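Local coordinates for protein phosphoacetylglucosamine mutase (Aspergillus lentulus, PDB 5O9X) that probably interconverts the 6-phosphate and 1-phosphate of N-acetylglucosamine, as a phosphomutase that here holds glucose 1,6-bisphosphate in its active site, at residues A[18-21]-A[22-25]; A[32-36]-A[37-41]; A[42-45]-A[46-50]; A[70-73]-A[74-77]. The protein carries 1 engineered substitution. All blocks are in the same frame, centred on the assembly; numbering follows the deposited sequence.

Contact 1. Residues A[18-21]-A[22-25]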
loop_
_atom_site.group_PDB
_atom_site.type_symbol
_atom_site.label_atom_id
_atom_site.label_comp_id
_atom_site.label_asym_id
_atom_site.label_seq_id
_atom_site.Cartn_x
_atom_site.Cartn_y
_atom_site.Cartn_z
ATOM N N ALA A 18 -1.966 -9.347 29.427
ATOM C CA ALA A 18 -1.791 -10.795 29.485
ATOM C C ALA A 18 -1.644 -11.263 28.045
ATOM O O ALA A 18 -2.465 -10.871 27.202
ATOM C CB ALA A 18 -3.012 -11.441 30.148
ATOM N N LYS A 19 -0.604 -12.052 27.745
ATOM C CA LYS A 19 -0.474 -12.691 26.436
ATOM C C LYS A 19 -1.555 -13.716 26.261
ATOM O O LYS A 19 -1.863 -14.436 27.216
ATOM C CB LYS A 19 0.847 -13.419 26.268
ATOM C CG LYS A 19 2.027 -12.515 26.124
ATOM C CD LYS A 19 3.251 -13.327 25.812
ATOM C CE LYS A 19 3.554 -13.299 24.338
ATOM N NZ LYS A 19 4.007 -14.636 23.912
ATOM N N PRO A 20 -2.141 -13.809 25.046
ATOM C CA PRO A 20 -3.076 -14.910 24.796
ATOM C C PRO A 20 -2.349 -16.242 24.713
ATOM O O PRO A 20 -1.261 -16.336 24.114
ATOM C CB PRO A 20 -3.709 -14.550 23.422
ATOM C CG PRO A 20 -2.777 -13.582 22.789
ATOM C CD PRO A 20 -2.062 -12.871 23.900
ATOM N N GLU A 21 -2.943 -17.267 25.306
ATOM C CA GLU A 21 -2.235 -18.524 25.517
ATOM C C GLU A 21 -2.005 -19.201 24.192
ATOM O O GLU A 21 -2.912 -19.327 23.378
ATOM C CB GLU A 21 -3.018 -19.464 26.444
ATOM C CG GLU A 21 -3.317 -18.888 27.809
ATOM C CD GLU A 21 -2.888 -19.829 28.916
ATOM O OE1 GLU A 21 -1.915 -20.601 28.704
ATOM O OE2 GLU A 21 -3.526 -19.793 29.995
ATOM N N GLY A 22 -0.777 -19.616 23.973
ATOM C CA GLY A 22 -0.506 -20.396 22.808
ATOM C C GLY A 22 -0.315 -19.655 21.489
ATOM O O GLY A 22 0.124 -20.291 20.563
ATOM N N LYS A 23 -0.635 -18.346 21.374
ATOM C CA LYS A 23 -0.443 -17.645 20.069
ATOM C C LYS A 23 1.014 -17.291 19.867
ATOM O O LYS A 23 1.688 -16.743 20.774
ATOM C CB LYS A 23 -1.276 -16.367 19.912
ATOM C CG LYS A 23 -2.734 -16.496 20.327
ATOM C CD LYS A 23 -3.545 -17.522 19.539
ATOM C CE LYS A 23 -5.030 -17.277 19.742
ATOM N NZ LYS A 23 -5.823 -18.131 18.825
ATOM N N ILE A 24 1.490 -17.619 18.680
ATOM C CA ILE A 24 2.810 -17.216 18.209
ATOM C C ILE A 24 2.521 -16.120 17.154
ATOM O O ILE A 24 1.685 -16.314 16.309
ATOM C CB ILE A 24 3.575 -18.414 17.602
ATOM C CG1 ILE A 24 3.990 -19.449 18.733
ATOM C CG2 ILE A 24 4.764 -17.929 16.770
ATOM C CD1 ILE A 24 4.259 -20.875 18.261
ATOM N N PHE A 25 3.190 -14.978 17.261
ATOM C CA PHE A 25 2.954 -13.828 16.389
ATOM C C PHE A 25 4.011 -13.748 15.292
ATOM O O PHE A 25 5.144 -14.131 15.502
ATOM C CB PHE A 25 2.937 -12.540 17.217
ATOM C CG PHE A 25 1.979 -12.587 18.349
ATOM C CD1 PHE A 25 0.597 -12.545 18.118
ATOM C CD2 PHE A 25 2.448 -12.680 19.682
ATOM C CE1 PHE A 25 -0.309 -12.577 19.174
ATOM C CE2 PHE A 25 1.526 -12.743 20.741
ATOM C CZ PHE A 25 0.154 -12.679 20.492
HETATM O O HOH W 1 4.270 -15.770 21.435
#
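Two first torsions set up the contact between K19, P20 and F25. F25 has CG anti to its carbonyl carbon (chi1 -54°), which turns the ring back toward P20. K19 makes the same first choice (chi1 -72°), and bends at chi3 and chi4 bring its amine toward K23 O. P20 and K19 meet the F25 ring at its edge, near its plane. P20 CG lies 3.8 Å from F25 CZ. K19 CE is a looser neighbour, 4.2 Å from F25 CE2. P20 CB packs on K23 CG at 3.8 Å, the two side chains crossing at about a right angle. The backbone between them is a type II beta turn from P20 to K23. Its closing bond is weak, K23 N to P20 O at 3.5 Å. G22 takes the positive phi (81°) usual at the third position of such a turn. One water ties the arms further: it accepts from K19 NZ at 2.7 Å and donates to K23 O at 2.8 Å. The turn belongs to the loop between helix 4-14 and strand 32-35. F25 packs there on V42 of helix 40-56 and on N101 of helix 91-101, while P20 and K23 rest on L38.

Contact 2. Residues A[32-36]-A[37-41]. Unlike the reference sequence in segment 32-36: K35 (reference Arg). With G16 (1,6-di-O-phosphono-alpha-D-glucopyranose), chain B.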
loop_
_atom_site.group_PDB
_atom_site.type_symbol
_atom_site.label_atom_id
_atom_site.label_comp_id
_atom_site.label_asym_id
_atom_site.label_seq_id
_atom_site.Cartn_x
_atom_site.Cartn_y
_atom_site.Cartn_z
ATOM N N PHE A 32 2.252 -6.796 12.156
ATOM C CA PHE A 32 1.380 -7.668 12.893
ATOM C C PHE A 32 -0.080 -7.288 12.604
ATOM O O PHE A 32 -0.414 -6.094 12.585
ATOM C CB PHE A 32 1.639 -7.526 14.390
ATOM C CG PHE A 32 3.070 -7.863 14.784
ATOM C CD1 PHE A 32 3.515 -9.196 14.796
ATOM C CD2 PHE A 32 3.960 -6.836 15.111
ATOM C CE1 PHE A 32 4.846 -9.481 15.115
ATOM C CE2 PHE A 32 5.297 -7.121 15.458
ATOM C CZ PHE A 32 5.721 -8.456 15.477
ATOM N N ARG A 33 -0.902 -8.298 12.374
ATOM C CA ARG A 33 -2.291 -8.087 12.047
ATOM C C ARG A 33 -3.104 -9.309 12.454
ATOM O O ARG A 33 -2.745 -10.436 12.115
ATOM C CB ARG A 33 -2.377 -7.893 10.507
ATOM C CG ARG A 33 -3.696 -7.270 10.123
ATOM C CD ARG A 33 -3.624 -6.926 8.637
ATOM N NE ARG A 33 -2.747 -5.806 8.280
ATOM C CZ ARG A 33 -2.723 -5.326 6.988
ATOM N NH1 ARG A 33 -3.621 -5.800 6.072
ATOM N NH2 ARG A 33 -1.943 -4.292 6.623
ATOM N N MET A 34 -4.203 -9.110 13.156
ATOM C CA MET A 34 -4.949 -10.220 13.704
ATOM C C MET A 34 -6.234 -9.703 14.314
ATOM O O MET A 34 -6.449 -8.471 14.337
ATOM C CB MET A 34 -4.111 -10.924 14.799
ATOM C CG MET A 34 -3.845 -10.041 15.999
ATOM S SD MET A 34 -2.386 -10.557 16.932
ATOM C CE MET A 34 -0.964 -10.170 15.906
ATOM N N LYS A 35 -7.055 -10.618 14.861
ATOM C CA LYS A 35 -8.253 -10.190 15.596
ATOM C C LYS A 35 -7.824 -9.252 16.728
ATOM O O LYS A 35 -6.860 -9.537 17.451
ATOM C CB LYS A 35 -9.147 -11.378 16.077
ATOM C CG LYS A 35 -10.586 -10.964 16.302
ATOM C CD LYS A 35 -11.460 -12.164 16.640
ATOM C CE LYS A 35 -12.686 -11.757 17.462
ATOM N NZ LYS A 35 -13.702 -12.844 17.292
ATOM N N ALA A 36 -8.552 -8.136 16.878
ATOM C CA ALA A 36 -8.090 -7.005 17.718
ATOM C C ALA A 36 -7.988 -7.412 19.181
ATOM O O ALA A 36 -7.176 -6.838 19.912
ATOM C CB ALA A 36 -9.001 -5.807 17.580
ATOM N N ASP A 37 -8.786 -8.417 19.610
ATOM C CA ASP A 37 -8.683 -8.823 21.059
ATOM C C ASP A 37 -7.354 -9.527 21.400
ATOM O O ASP A 37 -7.045 -9.722 22.584
ATOM C CB ASP A 37 -9.897 -9.629 21.563
ATOM C CG ASP A 37 -10.140 -10.913 20.763
ATOM O OD1 ASP A 37 -9.318 -11.281 19.865
ATOM O OD2 ASP A 37 -11.181 -11.559 21.030
ATOM N N LEU A 38 -6.573 -9.893 20.383
ATOM C CA LEU A 38 -5.254 -10.506 20.582
ATOM C C LEU A 38 -4.096 -9.538 20.664
ATOM O O LEU A 38 -2.953 -9.956 20.969
ATOM C CB LEU A 38 -4.934 -11.496 19.479
ATOM C CG LEU A 38 -5.907 -12.657 19.321
ATOM C CD1 LEU A 38 -5.594 -13.510 18.073
ATOM C CD2 LEU A 38 -6.036 -13.492 20.625
ATOM N N LEU A 39 -4.363 -8.251 20.417
ATOM C CA LEU A 39 -3.304 -7.307 20.127
ATOM C C LEU A 39 -2.589 -6.573 21.289
ATOM O O LEU A 39 -1.502 -6.026 21.078
ATOM C CB LEU A 39 -3.797 -6.290 19.095
ATOM C CG LEU A 39 -3.679 -6.895 17.688
ATOM C CD1 LEU A 39 -4.627 -6.097 16.785
ATOM C CD2 LEU A 39 -2.210 -6.845 17.180
ATOM N N ASN A 40 -3.129 -6.544 22.519
ATOM C CA ASN A 40 -2.473 -5.656 23.512
ATOM C C ASN A 40 -0.931 -5.847 23.669
ATOM O O ASN A 40 -0.152 -4.873 23.621
ATOM C CB ASN A 40 -3.120 -5.848 24.895
ATOM C CG ASN A 40 -4.449 -5.127 25.020
ATOM O OD1 ASN A 40 -4.892 -4.363 24.123
ATOM N ND2 ASN A 40 -5.125 -5.395 26.101
ATOM N N THR A 41 -0.489 -7.092 23.886
ATOM C CA THR A 41 0.912 -7.290 24.226
ATOM C C THR A 41 1.792 -7.026 22.989
ATOM O O THR A 41 2.944 -6.595 23.102
ATOM C CB THR A 41 1.172 -8.653 24.846
ATOM O OG1 THR A 41 0.941 -9.715 23.902
ATOM C CG2 THR A 41 0.254 -8.866 26.056
HETATM C C1 G16 B . -1.029 -5.501 2.511
HETATM C C2 G16 B . 0.300 -5.151 1.849
HETATM C C3 G16 B . 0.204 -5.373 0.306
HETATM C C4 G16 B . -0.234 -6.771 -0.093
HETATM C C5 G16 B . -1.565 -7.058 0.591
HETATM C C6 G16 B . -2.005 -8.502 0.538
HETATM O O1 G16 B . -2.040 -4.616 2.018
HETATM O O2 G16 B . 0.769 -3.799 2.146
HETATM O O3 G16 B . 1.409 -4.992 -0.227
HETATM O O4 G16 B . -0.451 -6.971 -1.558
HETATM O O5 G16 B . -1.475 -6.886 2.026
HETATM O O6 G16 B . -0.938 -9.310 1.214
HETATM P P G16 B . -1.180 -10.902 1.412
HETATM O O1P G16 B . -1.580 -11.514 0.050
HETATM O O2P G16 B . -2.361 -11.080 2.396
HETATM O O3P G16 B . 0.083 -11.501 2.066
HETATM P "P'" G16 B . -2.904 -3.622 2.992
HETATM O O1X G16 B . -1.963 -3.138 4.129
HETATM O O2X G16 B . -4.003 -4.498 3.675
HETATM O O3X G16 B . -3.588 -2.612 2.136
#
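M34 packs on L38 and L39 where edge strand 32-35 of the first alpha/beta/alpha domain turns into helix 40-56. Its CB leaves the strand toward the turn, and chi1 of 65° puts CG between the backbone N and the carbonyl carbon. CG then lies against the branch point of L39, 3.6 Å from L39 CG. SD sits between two leucines, 3.7 Å from L38 CB and equally close to L39 CD2. A bend at chi3 leaves the methyl CE near L39 CD2, and M34 also touches V42 of the helix. The chain then makes a 3-10 turn. L38 N bonds to K35 O at 3.0 Å, and L39 N bonds to A36 O at 3.2 Å. The extended K35 chain crosses D37 at a slant, with CB, CG and CD near D37 OD1 and CE near D37 OD2. K35 NZ stays 4.7 Å from D37 OD2. K35 differs from the reference sequence, which has arginine here. R33 leaves the strand on the other side from M34, into the ligand pocket. Its first torsion places CG anti to the backbone N, and a bend at chi3 presents the edge of the guanidinium to the 1-phosphate of G16. R33 holds this phosphate with two nearly straight bonds, R33 NH1 to G16 O2X and R33 NH2 to G16 O1X, the latter 2.7 Å long.

Contact 3. Residues A[42-45]-A[46-50]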
loop_
_atom_site.group_PDB
_atom_site.type_symbol
_atom_site.label_atom_id
_atom_site.label_comp_id
_atom_site.label_asym_id
_atom_site.label_seq_id
_atom_site.Cartn_x
_atom_site.Cartn_y
_atom_site.Cartn_z
ATOM N N VAL A 42 1.220 -7.278 21.815
ATOM C CA VAL A 42 1.876 -7.040 20.533
ATOM C C VAL A 42 2.196 -5.551 20.362
ATOM O O VAL A 42 3.325 -5.172 20.043
ATOM C CB VAL A 42 1.009 -7.531 19.331
ATOM C CG1 VAL A 42 1.687 -7.202 18.023
ATOM C CG2 VAL A 42 0.882 -9.035 19.351
ATOM N N VAL A 43 1.177 -4.727 20.528
ATOM C CA VAL A 43 1.296 -3.297 20.391
ATOM C C VAL A 43 2.304 -2.761 21.443
ATOM O O VAL A 43 3.096 -1.831 21.164
ATOM C CB VAL A 43 -0.131 -2.648 20.503
ATOM C CG1 VAL A 43 -0.045 -1.134 20.583
ATOM C CG2 VAL A 43 -0.997 -3.101 19.280
ATOM N N TYR A 44 2.196 -3.301 22.658
ATOM C CA TYR A 44 3.135 -2.902 23.727
ATOM C C TYR A 44 4.562 -3.202 23.254
ATOM O O TYR A 44 5.422 -2.349 23.348
ATOM C CB TYR A 44 2.822 -3.684 25.019
ATOM C CG TYR A 44 3.616 -3.187 26.180
ATOM C CD1 TYR A 44 3.265 -2.001 26.814
ATOM C CD2 TYR A 44 4.792 -3.841 26.556
ATOM C CE1 TYR A 44 4.035 -1.497 27.860
ATOM C CE2 TYR A 44 5.569 -3.355 27.621
ATOM C CZ TYR A 44 5.175 -2.205 28.266
ATOM O OH TYR A 44 5.956 -1.705 29.295
ATOM N N ALA A 45 4.793 -4.393 22.711
ATOM C CA ALA A 45 6.095 -4.778 22.134
ATOM C C ALA A 45 6.567 -3.821 21.029
ATOM O O ALA A 45 7.761 -3.388 20.954
ATOM C CB ALA A 45 6.009 -6.191 21.571
ATOM N N VAL A 46 5.620 -3.476 20.155
ATOM C CA VAL A 46 5.935 -2.513 19.096
ATOM C C VAL A 46 6.375 -1.121 19.631
ATOM O O VAL A 46 7.242 -0.480 19.024
ATOM C CB VAL A 46 4.759 -2.406 18.068
ATOM C CG1 VAL A 46 5.027 -1.284 17.077
ATOM C CG2 VAL A 46 4.635 -3.723 17.284
ATOM N N GLY A 47 5.781 -0.682 20.754
ATOM C CA GLY A 47 6.182 0.610 21.362
ATOM C C GLY A 47 7.672 0.510 21.797
ATOM O O GLY A 47 8.477 1.401 21.570
ATOM N N LEU A 48 8.009 -0.598 22.419
ATOM C CA LEU A 48 9.433 -0.901 22.743
ATOM C C LEU A 48 10.368 -0.873 21.535
ATOM O O LEU A 48 11.402 -0.173 21.569
ATOM C CB LEU A 48 9.453 -2.242 23.466
ATOM C CG LEU A 48 9.219 -2.232 24.985
ATOM C CD1 LEU A 48 8.279 -1.203 25.574
ATOM C CD2 LEU A 48 8.891 -3.627 25.472
ATOM N N LEU A 49 9.994 -1.569 20.459
ATOM C CA LEU A 49 10.766 -1.573 19.217
ATOM C C LEU A 49 10.923 -0.182 18.572
ATOM O O LEU A 49 12.025 0.168 18.156
ATOM C CB LEU A 49 10.168 -2.544 18.221
ATOM C CG LEU A 49 11.180 -2.726 17.075
ATOM C CD1 LEU A 49 12.380 -3.573 17.479
ATOM C CD2 LEU A 49 10.514 -3.327 15.892
ATOM N N ALA A 50 9.821 0.586 18.499
ATOM C CA ALA A 50 9.854 1.928 17.944
ATOM C C ALA A 50 10.867 2.783 18.720
ATOM O O ALA A 50 11.551 3.595 18.110
ATOM C CB ALA A 50 8.446 2.613 17.977
#
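Y44 O receives two backbone N-H groups one turn further along the helix. L48 N reaches it at 3.3 Å in a straight bond (168°). G47 N adds a weak one at 3.1 Å, while its main bond goes to V43 O at 2.9 Å. V46 N to V42 O and L49 N to A45 O, also 2.9 Å each, continue the regular i to i+4 ladder of an alpha helix. The side chains of Y44 and L48 follow the same spacing. With chi1 at -172°, the ring of Y44 points outward and leans toward the next turn. There Y44 CE2 meets the forked end of L48, 4.0 Å from both L48 CD1 and L48 CD2. The two side chains cross at a slant. The hydroxyl of Y44 finds its polar partner in another helix, hydrogen-bonding I10 O. Every residue that takes part is buried, because helix 40-56 is surrounded. V43, V46 and A50 face strand 75-81 of the sheet, at V78 and L80. A45 and L49 lie against helix 91-101, Y44 and L48 against both helix 4-14 and helix 138-151.

Contact 4. Residues A[70-73]-A[74-77]. With G16 (1,6-di-O-phosphono-alpha-D-glucopyranose), chain B.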
loop_
_atom_site.group_PDB
_atom_site.type_symbol
_atom_site.label_atom_id
_atom_site.label_comp_id
_atom_site.label_asym_id
_atom_site.label_seq_id
_atom_site.Cartn_x
_atom_site.Cartn_y
_atom_site.Cartn_z
ATOM N N HIS A 70 -7.009 -3.374 4.565
ATOM C CA HIS A 70 -8.113 -3.988 3.817
ATOM C C HIS A 70 -8.912 -5.010 4.652
ATOM O O HIS A 70 -10.020 -5.438 4.224
ATOM C CB HIS A 70 -7.586 -4.765 2.542
ATOM C CG HIS A 70 -7.108 -6.146 2.824
ATOM N ND1 HIS A 70 -5.797 -6.410 3.211
ATOM C CD2 HIS A 70 -7.743 -7.346 2.800
ATOM C CE1 HIS A 70 -5.654 -7.715 3.397
ATOM N NE2 HIS A 70 -6.823 -8.298 3.153
ATOM N N ASN A 71 -8.346 -5.439 5.792
ATOM C CA ASN A 71 -8.989 -6.501 6.641
ATOM C C ASN A 71 -10.399 -6.152 7.180
ATOM O O ASN A 71 -10.755 -4.956 7.338
ATOM C CB ASN A 71 -8.114 -6.925 7.835
ATOM C CG ASN A 71 -6.860 -7.716 7.385
ATOM O OD1 ASN A 71 -6.228 -7.371 6.392
ATOM N ND2 ASN A 71 -6.500 -8.743 8.158
ATOM N N PRO A 72 -11.164 -7.208 7.515
ATOM C CA PRO A 72 -12.510 -6.933 8.077
ATOM C C PRO A 72 -12.350 -6.130 9.401
ATOM O O PRO A 72 -11.255 -6.123 10.039
ATOM C CB PRO A 72 -13.083 -8.369 8.350
ATOM C CG PRO A 72 -12.342 -9.253 7.305
ATOM C CD PRO A 72 -10.921 -8.694 7.332
ATOM N N ALA A 73 -13.425 -5.428 9.770
ATOM C CA ALA A 73 -13.473 -4.508 10.933
ATOM C C ALA A 73 -13.012 -5.127 12.252
ATOM O O ALA A 73 -12.497 -4.366 13.089
ATOM C CB ALA A 73 -14.919 -3.958 11.102
ATOM N N GLU A 74 -13.180 -6.455 12.465
ATOM C CA GLU A 74 -12.839 -7.043 13.773
ATOM C C GLU A 74 -11.311 -7.123 13.948
ATOM O O GLU A 74 -10.805 -7.348 15.057
ATOM C CB GLU A 74 -13.389 -8.482 13.896
ATOM C CG GLU A 74 -12.682 -9.462 12.934
ATOM C CD GLU A 74 -13.188 -10.916 13.042
ATOM O OE1 GLU A 74 -13.925 -11.246 14.000
ATOM O OE2 GLU A 74 -12.825 -11.720 12.164
ATOM N N ASP A 75 -10.561 -6.933 12.877
ATOM C CA ASP A 75 -9.063 -6.997 12.989
ATOM C C ASP A 75 -8.473 -5.625 13.323
ATOM O O ASP A 75 -9.103 -4.569 13.141
ATOM C CB ASP A 75 -8.422 -7.461 11.679
ATOM C CG ASP A 75 -8.685 -8.947 11.369
ATOM O OD1 ASP A 75 -9.197 -9.686 12.260
ATOM O OD2 ASP A 75 -8.353 -9.393 10.238
ATOM N N ASN A 76 -7.226 -5.620 13.799
ATOM C CA ASN A 76 -6.427 -4.428 13.793
ATOM C C ASN A 76 -4.975 -4.854 13.628
ATOM O O ASN A 76 -4.700 -6.069 13.372
ATOM C CB ASN A 76 -6.668 -3.516 15.036
ATOM C CG ASN A 76 -6.539 -2.028 14.673
ATOM O OD1 ASN A 76 -5.837 -1.704 13.705
ATOM N ND2 ASN A 76 -7.257 -1.104 15.404
ATOM N N GLY A 77 -4.064 -3.910 13.648
ATOM C CA GLY A 77 -2.680 -4.260 13.401
ATOM C C GLY A 77 -1.816 -3.073 13.610
ATOM O O GLY A 77 -2.274 -1.952 13.903
HETATM C C1 G16 B . -1.029 -5.501 2.511
HETATM C C2 G16 B . 0.300 -5.151 1.849
HETATM C C3 G16 B . 0.204 -5.373 0.306
HETATM C C4 G16 B . -0.234 -6.771 -0.093
HETATM C C5 G16 B . -1.565 -7.058 0.591
HETATM C C6 G16 B . -2.005 -8.502 0.538
HETATM O O1 G16 B . -2.040 -4.616 2.018
HETATM O O2 G16 B . 0.769 -3.799 2.146
HETATM O O3 G16 B . 1.409 -4.992 -0.227
HETATM O O4 G16 B . -0.451 -6.971 -1.558
HETATM O O5 G16 B . -1.475 -6.886 2.026
HETATM O O6 G16 B . -0.938 -9.310 1.214
HETATM P P G16 B . -1.180 -10.902 1.412
HETATM O O1P G16 B . -1.580 -11.514 0.050
HETATM O O2P G16 B . -2.361 -11.080 2.396
HETATM O O3P G16 B . 0.083 -11.501 2.066
HETATM P "P'" G16 B . -2.904 -3.622 2.992
HETATM O O1X G16 B . -1.963 -3.138 4.129
HETATM O O2X G16 B . -4.003 -4.498 3.675
HETATM O O3X G16 B . -3.588 -2.612 2.136
#
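N71 and D75 join side chains across a type I beta turn running from P72 to D75. This is the tight part of the contact. N71 ND2 gives D75 OD2 a straight hydrogen bond of 2.9 Å. The acceptor lies close to the amide plane, and the carboxylate oxygen is met on its anti side. The two planes are 55° apart. D75 N closes the turn on P72 O at 3.0 Å. D75 CB also packs on N71 CB at 3.9 Å. The far side is looser. P72 and E74 are exposed, and E74 has a weak, long ion pair with K35. The other end of the loop holds the ligand. H70 CG lies between the backbone N and the carbonyl carbon (chi1 83°), which brings both ND1 and the backbone N to one phosphate oxygen. H70 ND1 donates to G16 O2X at 2.7 Å, in the plane of the ring at its edge, and H70 N adds a weak bond. N71 OD1 lies over one face of the imidazole, near its rim. H70 NE2 bonds E510, and N71 ND2 also reaches T509 O. With ND2 shared between D75 and T509, the amide is fixed in rotation, and N71 OD1, which accepts from R33 NH1, probably helps to position that arginine. The donor at H70 ND1 and the nearby arginine would be expected to stabilise the phosphate charge.

How the contacts relate
Contacts 1 to 4 follow one another along the chain, all in the first part of the protein. Contact 2 is the hub. Its centre lies about 10 Å from those of contacts 1 and 4 and about 12 Å from that of contact 3. It joins contact 4 through neighbouring strands 32-35 and 75-81, where M34 and A36 pair with N76 and E74. It shares helix 40-56 with contact 3, and F32 packs there on V42 and V46. Contact 3 lies in the helix packed on strand 75-81, and contact 1 in the loop that packs against that helix and M34. Strand 32-35 and the loop before strand 75-81 bring R33 and H70 to one phosphate of G16, so this sheet edge probably helps to set up the phosphate site.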